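Local coordinates for protein designed CISK-PX domain (Synthetic construct, PDB 4OXW) that probably binds phosphoinositide lipids at membranes, as natural PX domains do, being a computationally designed version of the CISK PX domain, at residues 10-15 with 28-33; 64-69 with 86-91; 57-62 with 99-104; 53-58 with 105-110. One frame throughout, in Å; residues are numbered along the deposited sequence.

Contact 1. Residues 10-15 with 28-33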
loop_
_atom_site.group_PDB
_atom_site.type_symbol
_atom_site.label_atom_id
_atom_site.label_comp_id
_atom_site.label_asym_id
_atom_site.label_seq_id
_atom_site.Cartn_x
_atom_site.Cartn_y
_atom_site.Cartn_z
ATOM N N VAL A 10 3.278 5.745 8.917
ATOM C CA VAL A 10 2.294 5.540 7.847
ATOM C C VAL A 10 1.052 4.824 8.347
ATOM O O VAL A 10 1.114 4.058 9.316
ATOM C CB VAL A 10 2.886 4.760 6.665
ATOM C CG1 VAL A 10 4.011 5.580 6.048
ATOM C CG2 VAL A 10 3.428 3.409 7.125
ATOM N N SER A 11 -0.082 5.098 7.725
ATOM C CA SER A 11 -1.336 4.411 8.043
ATOM C C SER A 11 -2.233 4.452 6.812
ATOM O O SER A 11 -1.940 5.164 5.857
ATOM C CB SER A 11 -2.077 5.073 9.224
ATOM O OG SER A 11 -2.433 6.422 8.939
ATOM N N ILE A 12 -3.253 3.593 6.795
ATOM C CA ILE A 12 -4.218 3.535 5.715
ATOM C C ILE A 12 -5.626 3.603 6.301
ATOM O O ILE A 12 -6.244 2.568 6.643
ATOM C CB ILE A 12 -4.052 2.256 4.836
ATOM C CG1 ILE A 12 -2.612 2.131 4.365
ATOM C CG2 ILE A 12 -5.000 2.340 3.640
ATOM C CD1 ILE A 12 -2.365 0.908 3.494
ATOM N N PRO A 13 -6.125 4.841 6.476
ATOM C CA PRO A 13 -7.413 5.030 7.157
ATOM C C PRO A 13 -8.599 4.520 6.353
ATOM O O PRO A 13 -9.582 4.025 6.931
ATOM C CB PRO A 13 -7.478 6.553 7.339
ATOM C CG PRO A 13 -6.496 7.122 6.368
ATOM C CD PRO A 13 -5.397 6.104 6.318
ATOM N N ASP A 14 -8.510 4.617 5.030
ATOM C CA ASP A 14 -9.639 4.281 4.172
ATOM C C ASP A 14 -9.227 3.763 2.828
ATOM O O ASP A 14 -8.101 4.026 2.374
ATOM C CB ASP A 14 -10.460 5.524 3.864
ATOM C CG ASP A 14 -10.836 6.291 5.080
ATOM O OD1 ASP A 14 -11.762 5.841 5.789
ATOM O OD2 ASP A 14 -10.209 7.345 5.305
ATOM N N PHE A 15 -10.164 3.064 2.188
ATOM C CA PHE A 15 -10.135 2.812 0.755
ATOM C C PHE A 15 -11.249 3.634 0.078
ATOM O O PHE A 15 -12.202 4.116 0.737
ATOM C CB PHE A 15 -10.257 1.324 0.456
ATOM C CG PHE A 15 -11.545 0.723 0.834
ATOM C CD1 PHE A 15 -12.669 0.946 0.080
ATOM C CD2 PHE A 15 -11.654 -0.056 1.967
ATOM C CE1 PHE A 15 -13.891 0.389 0.457
ATOM C CE2 PHE A 15 -12.848 -0.627 2.325
ATOM C CZ PHE A 15 -13.975 -0.387 1.585
ATOM N N TYR A 28 -6.270 2.877 -2.063
ATOM C CA TYR A 28 -6.052 2.916 -0.627
ATOM C C TYR A 28 -5.375 4.234 -0.334
ATOM O O TYR A 28 -4.416 4.582 -1.009
ATOM C CB TYR A 28 -5.182 1.703 -0.134
ATOM C CG TYR A 28 -5.923 0.396 -0.402
ATOM C CD1 TYR A 28 -6.823 -0.116 0.523
ATOM C CD2 TYR A 28 -5.802 -0.255 -1.608
ATOM C CE1 TYR A 28 -7.575 -1.247 0.268
ATOM C CE2 TYR A 28 -6.539 -1.406 -1.885
ATOM C CZ TYR A 28 -7.474 -1.883 -0.949
ATOM O OH TYR A 28 -8.260 -3.032 -1.176
ATOM N N LYS A 29 -5.925 4.985 0.617
ATOM C CA LYS A 29 -5.364 6.263 1.006
ATOM C C LYS A 29 -4.297 6.042 2.077
ATOM O O LYS A 29 -4.608 5.632 3.191
ATOM C CB LYS A 29 -6.488 7.158 1.546
ATOM C CG LYS A 29 -5.978 8.477 2.052
ATOM C CD LYS A 29 -7.091 9.344 2.611
ATOM C CE LYS A 29 -6.540 10.739 2.908
ATOM N NZ LYS A 29 -7.574 11.620 3.551
ATOM N N ILE A 30 -3.031 6.267 1.724
ATOM C CA ILE A 30 -1.933 6.138 2.677
ATOM C C ILE A 30 -1.614 7.547 3.254
ATOM O O ILE A 30 -1.251 8.466 2.500
ATOM C CB ILE A 30 -0.671 5.562 2.051
ATOM C CG1 ILE A 30 -0.987 4.305 1.197
ATOM C CG2 ILE A 30 0.383 5.286 3.137
ATOM C CD1 ILE A 30 0.201 3.792 0.417
ATOM N N LYS A 31 -1.773 7.689 4.558
ATOM C CA LYS A 31 -1.405 8.923 5.287
ATOM C C LYS A 31 0.041 8.764 5.761
ATOM O O LYS A 31 0.407 7.735 6.340
ATOM C CB LYS A 31 -2.349 9.162 6.485
ATOM C CG LYS A 31 -3.725 9.673 6.063
ATOM C CD LYS A 31 -4.657 9.944 7.242
ATOM C CE LYS A 31 -3.967 10.577 8.448
ATOM N NZ LYS A 31 -4.966 10.883 9.524
ATOM N N VAL A 32 0.878 9.753 5.441
ATOM C CA VAL A 32 2.309 9.675 5.671
ATOM C C VAL A 32 2.663 10.882 6.544
ATOM O O VAL A 32 2.235 11.978 6.258
ATOM C CB VAL A 32 3.103 9.718 4.372
ATOM C CG1 VAL A 32 4.603 9.579 4.643
ATOM C CG2 VAL A 32 2.634 8.651 3.398
ATOM N N LYS A 33 3.346 10.634 7.663
ATOM C CA LYS A 33 3.819 11.705 8.565
ATOM C C LYS A 33 5.320 11.616 8.752
ATOM O O LYS A 33 5.902 10.529 8.873
ATOM C CB LYS A 33 3.115 11.557 9.906
ATOM C CG LYS A 33 1.646 11.834 9.793
ATOM C CD LYS A 33 0.846 11.182 10.896
ATOM C CE LYS A 33 0.904 11.975 12.189
ATOM N NZ LYS A 33 -0.312 11.702 13.012
HETATM O O HOH W 1 -0.255 8.147 9.502
HETATM O O HOH W 2 -8.997 9.898 5.781
#
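The first beta hairpin of the PX fold joins these strands, which run antiparallel at 144° in a three-stranded sheet. Ser11 and Lys31 form a hydrogen-bonded pair: Ser11 N gives to Lys31 O at 3.0 Å, and Lys31 N to Ser11 O at 2.8 Å. From Val10–Val32 to Phe15–Tyr28, both non-hydrogen-bonded pairs, the register slips by one residue, as at a beta bulge, with Pro13 in the irregular part. A proline nitrogen has no hydrogen to give, and the buried Lys29 O finds no conventional donor; Ile12 CA instead approaches it at 3.3 Å in a CA-H...O contact. The strands meet again where Lys29 N donates to Asp14 O, nearly straight at 166°.

Ile12 spreads its two branches over the hairpin. With chi1 at -53°, CG2 lies opposite the backbone N and meets Tyr28 CB at 3.8 Å, near the plane of that ring, while CG1 runs alongside Ile30 CG1; Phe48 of helix 45-58 touches both isoleucines. With an alanine here, Tyr28 CB and Ile30 CG1 would probably lose these neighbours, opening a gap under Phe48. On the face that carries Lys29 and Lys31, Pro13 CG presses tightly on Lys31 CD at 3.5 Å. Further along, one water donates to Asp14 OD2 at 2.9 Å and accepts from Lys29 NZ, joining two charges that do not meet directly.

Contact 2. Residues 64-69 with 86-91; sequences PELPPK and QGLEKY
Tyr91, on helix 78-96, loses the largest area to the 64-69 loop, whose Pro64-Glu65-Leu66-Pro67 sequence matches the PxxP pattern of the proline-rich loop in PX domains. Leu66 CD1 sits over one face of the Tyr91 ring, 3.7 Å from its centroid and only 5° off the normal, a well-centred CH-pi contact. Leu66 reaches it with CG anti to the backbone N (chi1 -176°). Backbone carbonyls approach the ring near its plane: Glu65 O lies 3.4 Å from Tyr91 CD1, and Pro64 O is equally close to Tyr91 CE1. Pro64 also brings CG to 3.8 Å from Tyr91 CD1, its ring crossing the tyrosine at about a right angle.

Pro67 packs against the helix backbone, its CG 3.5 Å from Gly87 C. A CB on Gly87 in standard position would fall 3.0 Å from that CG, so the absence of a side chain lets the loop lie this low. Pro67 CG meets Leu88 CD2 at 3.9 Å.

No hydrogen bond crosses between the segments. Tyr91 OH bonds to His52 ND1 on helix 45-58, and Pro67 O to Tyr45 OH; cohesion here thus rests on carbon surfaces, with the polar ends tied to the neighbouring helix.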
loop_
_atom_site.group_PDB
_atom_site.type_symbol
_atom_site.label_atom_id
_atom_site.label_comp_id
_atom_site.label_asym_id
_atom_site.label_seq_id
_atom_site.Cartn_x
_atom_site.Cartn_y
_atom_site.Cartn_z
ATOM N N PRO A 64 8.437 -7.949 4.141
ATOM C CA PRO A 64 7.390 -8.735 4.768
ATOM C C PRO A 64 6.463 -9.406 3.745
ATOM O O PRO A 64 6.512 -9.109 2.554
ATOM C CB PRO A 64 6.606 -7.704 5.576
ATOM C CG PRO A 64 6.881 -6.408 4.960
ATOM C CD PRO A 64 8.225 -6.501 4.309
ATOM N N GLU A 65 5.608 -10.273 4.250
ATOM C CA GLU A 65 4.576 -10.905 3.471
ATOM C C GLU A 65 3.531 -9.887 2.958
ATOM O O GLU A 65 2.974 -9.126 3.726
ATOM C CB GLU A 65 3.889 -11.937 4.364
ATOM C CG GLU A 65 2.857 -12.757 3.620
ATOM C CD GLU A 65 1.993 -13.606 4.544
ATOM O OE1 GLU A 65 2.096 -13.445 5.791
ATOM O OE2 GLU A 65 1.213 -14.431 4.003
ATOM N N LEU A 66 3.276 -9.893 1.656
ATOM C CA LEU A 66 2.278 -9.020 1.068
ATOM C C LEU A 66 0.926 -9.729 1.163
ATOM O O LEU A 66 0.857 -10.908 0.892
ATOM C CB LEU A 66 2.586 -8.807 -0.426
ATOM C CG LEU A 66 1.648 -7.813 -1.149
ATOM C CD1 LEU A 66 1.889 -6.362 -0.797
ATOM C CD2 LEU A 66 1.759 -7.965 -2.644
ATOM N N PRO A 67 -0.151 -8.994 1.444
ATOM C CA PRO A 67 -1.504 -9.595 1.355
ATOM C C PRO A 67 -1.757 -10.220 -0.013
ATOM O O PRO A 67 -1.280 -9.732 -1.040
ATOM C CB PRO A 67 -2.435 -8.397 1.611
ATOM C CG PRO A 67 -1.613 -7.501 2.432
ATOM C CD PRO A 67 -0.203 -7.618 1.951
ATOM N N PRO A 68 -2.475 -11.330 -0.039
ATOM C CA PRO A 68 -2.566 -12.125 -1.247
ATOM C C PRO A 68 -3.429 -11.569 -2.380
ATOM O O PRO A 68 -4.352 -10.748 -2.175
ATOM C CB PRO A 68 -3.190 -13.435 -0.741
ATOM C CG PRO A 68 -3.987 -13.052 0.407
ATOM C CD PRO A 68 -3.266 -11.896 1.066
ATOM N N LYS A 69 -3.165 -12.079 -3.584
ATOM C CA LYS A 69 -4.023 -11.843 -4.726
ATOM C C LYS A 69 -5.341 -12.568 -4.497
ATOM O O LYS A 69 -5.370 -13.633 -3.892
ATOM C CB LYS A 69 -3.404 -12.349 -6.044
ATOM C CG LYS A 69 -2.206 -11.550 -6.498
ATOM C CD LYS A 69 -1.796 -11.926 -7.910
ATOM C CE LYS A 69 -1.085 -13.264 -7.948
ATOM N NZ LYS A 69 -0.065 -13.315 -9.046
ATOM N N GLN A 86 -6.404 -3.486 6.011
ATOM C CA GLN A 86 -5.662 -3.748 7.227
ATOM C C GLN A 86 -4.322 -4.422 6.977
ATOM O O GLN A 86 -3.303 -4.072 7.562
ATOM C CB GLN A 86 -6.488 -4.631 8.133
ATOM C CG GLN A 86 -7.797 -4.030 8.550
ATOM C CD GLN A 86 -8.655 -5.027 9.328
ATOM O OE1 GLN A 86 -8.136 -6.010 9.891
ATOM N NE2 GLN A 86 -9.972 -4.787 9.356
ATOM N N GLY A 87 -4.343 -5.380 6.061
ATOM C CA GLY A 87 -3.103 -6.093 5.713
ATOM C C GLY A 87 -2.113 -5.240 4.990
ATOM O O GLY A 87 -0.887 -5.340 5.225
ATOM N N LEU A 88 -2.601 -4.403 4.071
ATOM C CA LEU A 88 -1.711 -3.489 3.334
ATOM C C LEU A 88 -1.131 -2.440 4.271
ATOM O O LEU A 88 0.005 -2.031 4.119
ATOM C CB LEU A 88 -2.479 -2.784 2.220
ATOM C CG LEU A 88 -2.874 -3.675 1.034
ATOM C CD1 LEU A 88 -3.711 -2.910 0.035
ATOM C CD2 LEU A 88 -1.638 -4.215 0.305
ATOM N N GLU A 89 -1.907 -2.040 5.274
ATOM C CA GLU A 89 -1.409 -1.115 6.308
ATOM C C GLU A 89 -0.252 -1.734 7.120
ATOM O O GLU A 89 0.803 -1.123 7.292
ATOM C CB GLU A 89 -2.536 -0.655 7.241
ATOM C CG GLU A 89 -2.055 0.255 8.358
ATOM C CD GLU A 89 -3.204 0.740 9.226
ATOM O OE1 GLU A 89 -3.724 -0.104 9.979
ATOM O OE2 GLU A 89 -3.595 1.932 9.133
ATOM N N LYS A 90 -0.436 -2.956 7.581
ATOM C CA LYS A 90 0.630 -3.671 8.326
ATOM C C LYS A 90 1.843 -3.830 7.425
ATOM O O LYS A 90 3.001 -3.625 7.843
ATOM C CB LYS A 90 0.103 -5.041 8.800
ATOM C CG LYS A 90 1.177 -5.882 9.464
ATOM C CD LYS A 90 0.533 -7.073 10.170
ATOM C CE LYS A 90 1.557 -8.155 10.510
ATOM N NZ LYS A 90 0.927 -9.404 11.052
ATOM N N TYR A 91 1.610 -4.156 6.149
ATOM C CA TYR A 91 2.718 -4.314 5.189
ATOM C C TYR A 91 3.583 -3.049 5.057
ATOM O O TYR A 91 4.808 -3.075 5.250
ATOM C CB TYR A 91 2.168 -4.674 3.826
ATOM C CG TYR A 91 3.226 -4.851 2.753
ATOM C CD1 TYR A 91 3.896 -6.067 2.617
ATOM C CD2 TYR A 91 3.518 -3.829 1.855
ATOM C CE1 TYR A 91 4.886 -6.229 1.653
ATOM C CE2 TYR A 91 4.477 -3.981 0.870
ATOM C CZ TYR A 91 5.177 -5.171 0.783
ATOM O OH TYR A 91 6.131 -5.290 -0.192
#

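Contact 3. Residues 57-62 with 99-104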
loop_
_atom_site.group_PDB
_atom_site.type_symbol
_atom_site.label_atom_id
_atom_site.label_comp_id
_atom_site.label_asym_id
_atom_site.label_seq_id
_atom_site.Cartn_x
_atom_site.Cartn_y
_atom_site.Cartn_z
ATOM N N GLN A 57 13.273 -8.306 -4.857
ATOM C CA GLN A 57 14.482 -8.586 -5.637
ATOM C C GLN A 57 15.719 -7.972 -4.977
ATOM O O GLN A 57 16.783 -8.578 -4.993
ATOM C CB GLN A 57 14.334 -8.114 -7.078
ATOM C CG GLN A 57 13.393 -8.996 -7.888
ATOM C CD GLN A 57 12.719 -8.294 -9.071
ATOM O OE1 GLN A 57 13.156 -7.232 -9.535
ATOM N NE2 GLN A 57 11.639 -8.900 -9.568
ATOM N N ARG A 58 15.569 -6.806 -4.358
ATOM C CA ARG A 58 16.685 -6.085 -3.781
ATOM C C ARG A 58 17.003 -6.563 -2.366
ATOM O O ARG A 58 18.179 -6.714 -1.989
ATOM C CB ARG A 58 16.364 -4.590 -3.744
ATOM C CG ARG A 58 16.285 -3.896 -5.095
ATOM C CD ARG A 58 16.085 -2.394 -4.891
ATOM N NE ARG A 58 15.920 -1.643 -6.133
ATOM C CZ ARG A 58 15.993 -0.314 -6.220
ATOM N NH1 ARG A 58 16.234 0.422 -5.141
ATOM N NH2 ARG A 58 15.829 0.288 -7.395
ATOM N N TYR A 59 15.957 -6.829 -1.584
ATOM C CA TYR A 59 16.076 -7.085 -0.162
ATOM C C TYR A 59 15.164 -8.214 0.277
ATOM O O TYR A 59 14.323 -8.016 1.148
ATOM C CB TYR A 59 15.701 -5.834 0.618
ATOM C CG TYR A 59 16.607 -4.642 0.410
ATOM C CD1 TYR A 59 17.840 -4.585 1.052
ATOM C CD2 TYR A 59 16.234 -3.557 -0.407
ATOM C CE1 TYR A 59 18.685 -3.505 0.896
ATOM C CE2 TYR A 59 17.095 -2.474 -0.585
ATOM C CZ TYR A 59 18.313 -2.458 0.083
ATOM O OH TYR A 59 19.195 -1.407 -0.046
ATOM N N PRO A 60 15.343 -9.413 -0.283
ATOM C CA PRO A 60 14.484 -10.563 0.026
ATOM C C PRO A 60 14.435 -10.929 1.504
ATOM O O PRO A 60 13.415 -11.431 1.993
ATOM C CB PRO A 60 15.062 -11.695 -0.821
ATOM C CG PRO A 60 16.470 -11.240 -1.156
ATOM C CD PRO A 60 16.398 -9.757 -1.256
ATOM N N GLU A 61 15.495 -10.632 2.242
ATOM C CA GLU A 61 15.515 -10.888 3.686
ATOM C C GLU A 61 14.628 -9.981 4.502
ATOM O O GLU A 61 14.303 -10.321 5.634
ATOM C CB GLU A 61 16.940 -10.682 4.235
ATOM C CG GLU A 61 17.981 -11.578 3.584
ATOM C CD GLU A 61 18.473 -11.102 2.235
ATOM O OE1 GLU A 61 18.046 -10.061 1.691
ATOM O OE2 GLU A 61 19.346 -11.805 1.693
ATOM N N LEU A 62 14.334 -8.786 3.996
ATOM C CA LEU A 62 13.669 -7.797 4.811
ATOM C C LEU A 62 12.211 -7.555 4.468
ATOM O O LEU A 62 11.476 -6.991 5.274
ATOM C CB LEU A 62 14.365 -6.454 4.674
ATOM C CG LEU A 62 15.843 -6.476 5.026
ATOM C CD1 LEU A 62 16.339 -5.039 4.866
ATOM C CD2 LEU A 62 15.987 -7.014 6.452
ATOM N N PRO A 99 14.825 1.126 8.273
ATOM C CA PRO A 99 15.497 2.266 7.683
ATOM C C PRO A 99 15.984 2.089 6.238
ATOM O O PRO A 99 15.776 2.969 5.418
ATOM C CB PRO A 99 16.684 2.481 8.634
ATOM C CG PRO A 99 16.176 2.024 9.958
ATOM C CD PRO A 99 15.248 0.879 9.662
ATOM N N VAL A 100 16.619 0.959 5.910
ATOM C CA VAL A 100 17.141 0.705 4.578
ATOM C C VAL A 100 16.034 0.691 3.481
ATOM O O VAL A 100 16.216 1.165 2.374
ATOM C CB VAL A 100 17.904 -0.642 4.543
ATOM C CG1 VAL A 100 18.277 -1.002 3.122
ATOM C CG2 VAL A 100 19.175 -0.563 5.396
ATOM N N LEU A 101 14.886 0.126 3.817
ATOM C CA LEU A 101 13.748 0.147 2.888
ATOM C C LEU A 101 13.086 1.519 2.834
ATOM O O LEU A 101 12.735 1.980 1.756
ATOM C CB LEU A 101 12.694 -0.879 3.314
ATOM C CG LEU A 101 13.182 -2.329 3.390
ATOM C CD1 LEU A 101 12.067 -3.250 3.807
ATOM C CD2 LEU A 101 13.760 -2.776 2.077
ATOM N N ALA A 102 12.920 2.156 3.978
ATOM C CA ALA A 102 12.290 3.480 4.043
ATOM C C ALA A 102 13.025 4.502 3.176
ATOM O O ALA A 102 12.421 5.458 2.644
ATOM C CB ALA A 102 12.232 3.961 5.493
ATOM N N ASN A 103 14.336 4.296 3.018
ATOM C CA ASN A 103 15.174 5.184 2.239
ATOM C C ASN A 103 15.443 4.743 0.828
ATOM O O ASN A 103 16.105 5.441 0.047
ATOM C CB ASN A 103 16.489 5.419 3.001
ATOM C CG ASN A 103 16.269 6.197 4.276
ATOM O OD1 ASN A 103 16.389 5.669 5.386
ATOM N ND2 ASN A 103 15.884 7.448 4.126
ATOM N N ASP A 104 14.913 3.584 0.472
ATOM C CA ASP A 104 15.045 3.108 -0.857
ATOM C C ASP A 104 14.206 3.950 -1.822
ATOM O O ASP A 104 13.095 4.369 -1.487
ATOM C CB ASP A 104 14.674 1.631 -0.914
ATOM C CG ASP A 104 14.921 1.036 -2.252
ATOM O OD1 ASP A 104 15.929 0.332 -2.393
ATOM O OD2 ASP A 104 14.126 1.276 -3.184
#
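Two chain turns face each other here, their closest CA atoms being those of Leu62 and Leu101, 8.2 Å apart. Helix 45-58 ends in the first segment: Tyr59 is the first residue to leave helical angles, and Leu62 N bonds back to Tyr59 O. The second holds the short helix 99-102 and then Asp104, the N-cap of helix 105-112.

Tyr59 reaches across to the second segment. Its ring carbon CZ is 3.4 Å from Val100 CG1, and CD2 is 3.6 Å from Leu101 CD2. The other branch of Leu101 turns to Leu62, with CD1 4.0 Å from Leu62 CB. A serine in place of Tyr59 would probably leave Val100 CG1 and Leu101 CD2 without their aromatic neighbour and open a gap between the turns.

Beside this apolar patch, Arg58 NH1 makes a salt bridge to Asp104 OD1 at 2.8 Å. Asp104 holds CG opposite its backbone N (chi1 -174°), which carries the carboxylate across to the arginine. The hydrogen bond is bent, at 138°, and enters on the syn side of the oxygen. With the guanidinium and carboxylate planes turned 59° apart, the groups do not lie flat side by side. OD1 also lies in the plane of the Tyr59 ring, at its edge, 3.5 Å from CE2, where the hydrogen of an aromatic C-H carries slight positive charge.

The other carboxylate oxygen, OD2, accepts from Leu106 N. One aspartate thus caps the start of a helix and pairs with an arginine at the end of another, surroundings likely to favour its negative charge.

Contact 4. Residues 53-58 with 105-110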
loop_
_atom_site.group_PDB
_atom_site.type_symbol
_atom_site.label_atom_id
_atom_site.label_comp_id
_atom_site.label_asym_id
_atom_site.label_seq_id
_atom_site.Cartn_x
_atom_site.Cartn_y
_atom_site.Cartn_z
ATOM N N LYS A 53 7.303 -6.833 -5.542
ATOM C CA LYS A 53 8.130 -7.689 -6.404
ATOM C C LYS A 53 9.510 -7.058 -6.600
ATOM O O LYS A 53 10.520 -7.767 -6.560
ATOM C CB LYS A 53 7.441 -7.921 -7.746
ATOM C CG LYS A 53 6.267 -8.894 -7.688
ATOM C CD LYS A 53 6.654 -10.280 -7.177
ATOM C CE LYS A 53 5.436 -11.180 -7.064
ATOM N NZ LYS A 53 5.642 -12.296 -6.099
ATOM N N LYS A 54 9.574 -5.744 -6.752
ATOM C CA LYS A 54 10.865 -5.067 -6.990
ATOM C C LYS A 54 11.680 -4.977 -5.731
ATOM O O LYS A 54 12.885 -5.139 -5.774
ATOM C CB LYS A 54 10.665 -3.680 -7.602
ATOM C CG LYS A 54 9.980 -3.747 -8.947
ATOM C CD LYS A 54 10.620 -4.834 -9.822
ATOM C CE LYS A 54 10.441 -4.595 -11.305
ATOM N NZ LYS A 54 10.408 -5.840 -12.128
ATOM N N LEU A 55 11.033 -4.733 -4.599
ATOM C CA LEU A 55 11.758 -4.717 -3.327
ATOM C C LEU A 55 12.280 -6.057 -2.945
ATOM O O LEU A 55 13.382 -6.177 -2.376
ATOM C CB LEU A 55 10.863 -4.237 -2.192
ATOM C CG LEU A 55 10.764 -2.753 -2.023
ATOM C CD1 LEU A 55 9.867 -2.508 -0.814
ATOM C CD2 LEU A 55 12.098 -2.038 -1.785
ATOM N N GLN A 56 11.484 -7.076 -3.212
ATOM C CA GLN A 56 11.850 -8.437 -2.882
ATOM C C GLN A 56 13.101 -8.852 -3.665
ATOM O O GLN A 56 13.911 -9.649 -3.184
ATOM C CB GLN A 56 10.673 -9.316 -3.228
ATOM C CG GLN A 56 10.766 -10.766 -2.868
ATOM C CD GLN A 56 9.425 -11.435 -3.047
ATOM O OE1 GLN A 56 8.917 -11.552 -4.160
ATOM N NE2 GLN A 56 8.833 -11.853 -1.942
ATOM N N GLN A 57 13.273 -8.306 -4.857
ATOM C CA GLN A 57 14.482 -8.586 -5.637
ATOM C C GLN A 57 15.719 -7.972 -4.977
ATOM O O GLN A 57 16.783 -8.578 -4.993
ATOM C CB GLN A 57 14.334 -8.114 -7.078
ATOM C CG GLN A 57 13.393 -8.996 -7.888
ATOM C CD GLN A 57 12.719 -8.294 -9.071
ATOM O OE1 GLN A 57 13.156 -7.232 -9.535
ATOM N NE2 GLN A 57 11.639 -8.900 -9.568
ATOM N N ARG A 58 15.569 -6.806 -4.358
ATOM C CA ARG A 58 16.685 -6.085 -3.781
ATOM C C ARG A 58 17.003 -6.563 -2.366
ATOM O O ARG A 58 18.179 -6.714 -1.989
ATOM C CB ARG A 58 16.364 -4.590 -3.744
ATOM C CG ARG A 58 16.285 -3.896 -5.095
ATOM C CD ARG A 58 16.085 -2.394 -4.891
ATOM N NE ARG A 58 15.920 -1.643 -6.133
ATOM C CZ ARG A 58 15.993 -0.314 -6.220
ATOM N NH1 ARG A 58 16.234 0.422 -5.141
ATOM N NH2 ARG A 58 15.829 0.288 -7.395
ATOM N N GLU A 105 14.766 4.234 -2.993
ATOM C CA GLU A 105 14.137 5.115 -3.959
ATOM C C GLU A 105 12.709 4.633 -4.353
ATOM O O GLU A 105 11.830 5.454 -4.643
ATOM C CB GLU A 105 15.005 5.255 -5.204
ATOM C CG GLU A 105 16.250 6.103 -4.953
ATOM C CD GLU A 105 17.302 5.988 -6.049
ATOM O OE1 GLU A 105 16.948 5.654 -7.208
ATOM O OE2 GLU A 105 18.491 6.245 -5.742
ATOM N N LEU A 106 12.517 3.331 -4.374
ATOM C CA LEU A 106 11.191 2.777 -4.734
ATOM C C LEU A 106 10.188 3.165 -3.702
ATOM O O LEU A 106 9.059 3.527 -4.019
ATOM C CB LEU A 106 11.233 1.259 -4.849
ATOM C CG LEU A 106 11.995 0.740 -6.049
ATOM C CD1 LEU A 106 12.301 -0.732 -5.868
ATOM C CD2 LEU A 106 11.211 1.007 -7.307
ATOM N N VAL A 107 10.571 3.042 -2.444
ATOM C CA VAL A 107 9.658 3.323 -1.370
ATOM C C VAL A 107 9.415 4.808 -1.264
ATOM O O VAL A 107 8.294 5.247 -1.057
ATOM C CB VAL A 107 10.204 2.752 -0.060
ATOM C CG1 VAL A 107 9.305 3.173 1.106
ATOM C CG2 VAL A 107 10.295 1.227 -0.185
ATOM N N VAL A 108 10.471 5.619 -1.391
ATOM C CA VAL A 108 10.307 7.054 -1.351
ATOM C C VAL A 108 9.308 7.514 -2.422
ATOM O O VAL A 108 8.401 8.301 -2.136
ATOM C CB VAL A 108 11.676 7.759 -1.530
ATOM C CG1 VAL A 108 11.514 9.251 -1.744
ATOM C CG2 VAL A 108 12.529 7.493 -0.289
ATOM N N SER A 109 9.443 6.962 -3.610
ATOM C CA SER A 109 8.525 7.279 -4.695
ATOM C C SER A 109 7.084 6.798 -4.353
ATOM O O SER A 109 6.082 7.584 -4.470
ATOM C CB SER A 109 9.016 6.654 -5.992
ATOM O OG SER A 109 8.039 6.822 -7.033
ATOM N N PHE A 110 7.000 5.557 -3.877
ATOM C CA PHE A 110 5.699 4.946 -3.531
ATOM C C PHE A 110 4.948 5.838 -2.577
ATOM O O PHE A 110 3.732 6.028 -2.688
ATOM C CB PHE A 110 5.894 3.558 -2.957
ATOM C CG PHE A 110 4.602 2.823 -2.715
ATOM C CD1 PHE A 110 3.964 2.185 -3.762
ATOM C CD2 PHE A 110 4.061 2.735 -1.428
ATOM C CE1 PHE A 110 2.795 1.492 -3.551
ATOM C CE2 PHE A 110 2.909 2.000 -1.200
ATOM C CZ PHE A 110 2.282 1.378 -2.275
#
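The last turns of helix 45-58 and the opening turns of helix 105-112 run nearly antiparallel, at 156°, with their axes 10.8 Å apart, a spacing bridged by side chains.

Leu106 has more surface buried here than any other residue of the two segments. Its CD1 comes down over one face of the Arg58 guanidinium, 3.7 Å above the plane and over its centre, so that CZ and NE are the nearest atoms. The same methyl lies 3.8 Å from Lys54 CB and 4.3 Å from Leu55 CD2, and is therefore bordered by three residues of one helix. Leu106 has CG beside its backbone N, anti to the carbonyl carbon (chi1 -71°), and from there CD1 extends toward the helix opposite. Trp50 and Leu51, earlier on helix 45-58, also touch this leucine.

Deeper in the interface, Leu55 and Val107 meet at about a right angle, Leu55 CD1 standing 3.8 Å from Val107 CG2. Ile95 of helix 78-96 touches both, so this pair belongs to a core shared by three helices.

No hydrogen bond links the segments. Glu105 OE1 stays 5.5 Å from Arg58 NH2, too far for an ion pair, though its charge may still weakly favour that of the arginine. The guanidinium therefore serves in two ways: its flat face, where no N-H points, packs against the Leu106 methyl, while at its edge NH1 makes the salt bridge with Asp104.

How the contacts relate
Contacts 3 and 4 are neighbours, with centres 7 Å apart, and share Gln57 and Arg58; Leu101 O also approaches Val107 CG2 to 3.2 Å. Contact 2 is nested within the chain loops that both of them close, yet its nearest atoms stay about 5 Å from contact 4. Contact 1 closes earlier in the chain. It reaches contact 2 through a probable hydrogen bond from Ile12 N to Glu89 OE2 (2.9 Å), and contact 4 where Ile30 CD1 packs on Phe110 CE2 (3.6 Å). Through these two links the hairpin meets helices 78-96 and 105-112, besides helix 45-58. A sulfate lies about 6 Å from the Tyr28 side chain, probably brought by the crystallisation liquor.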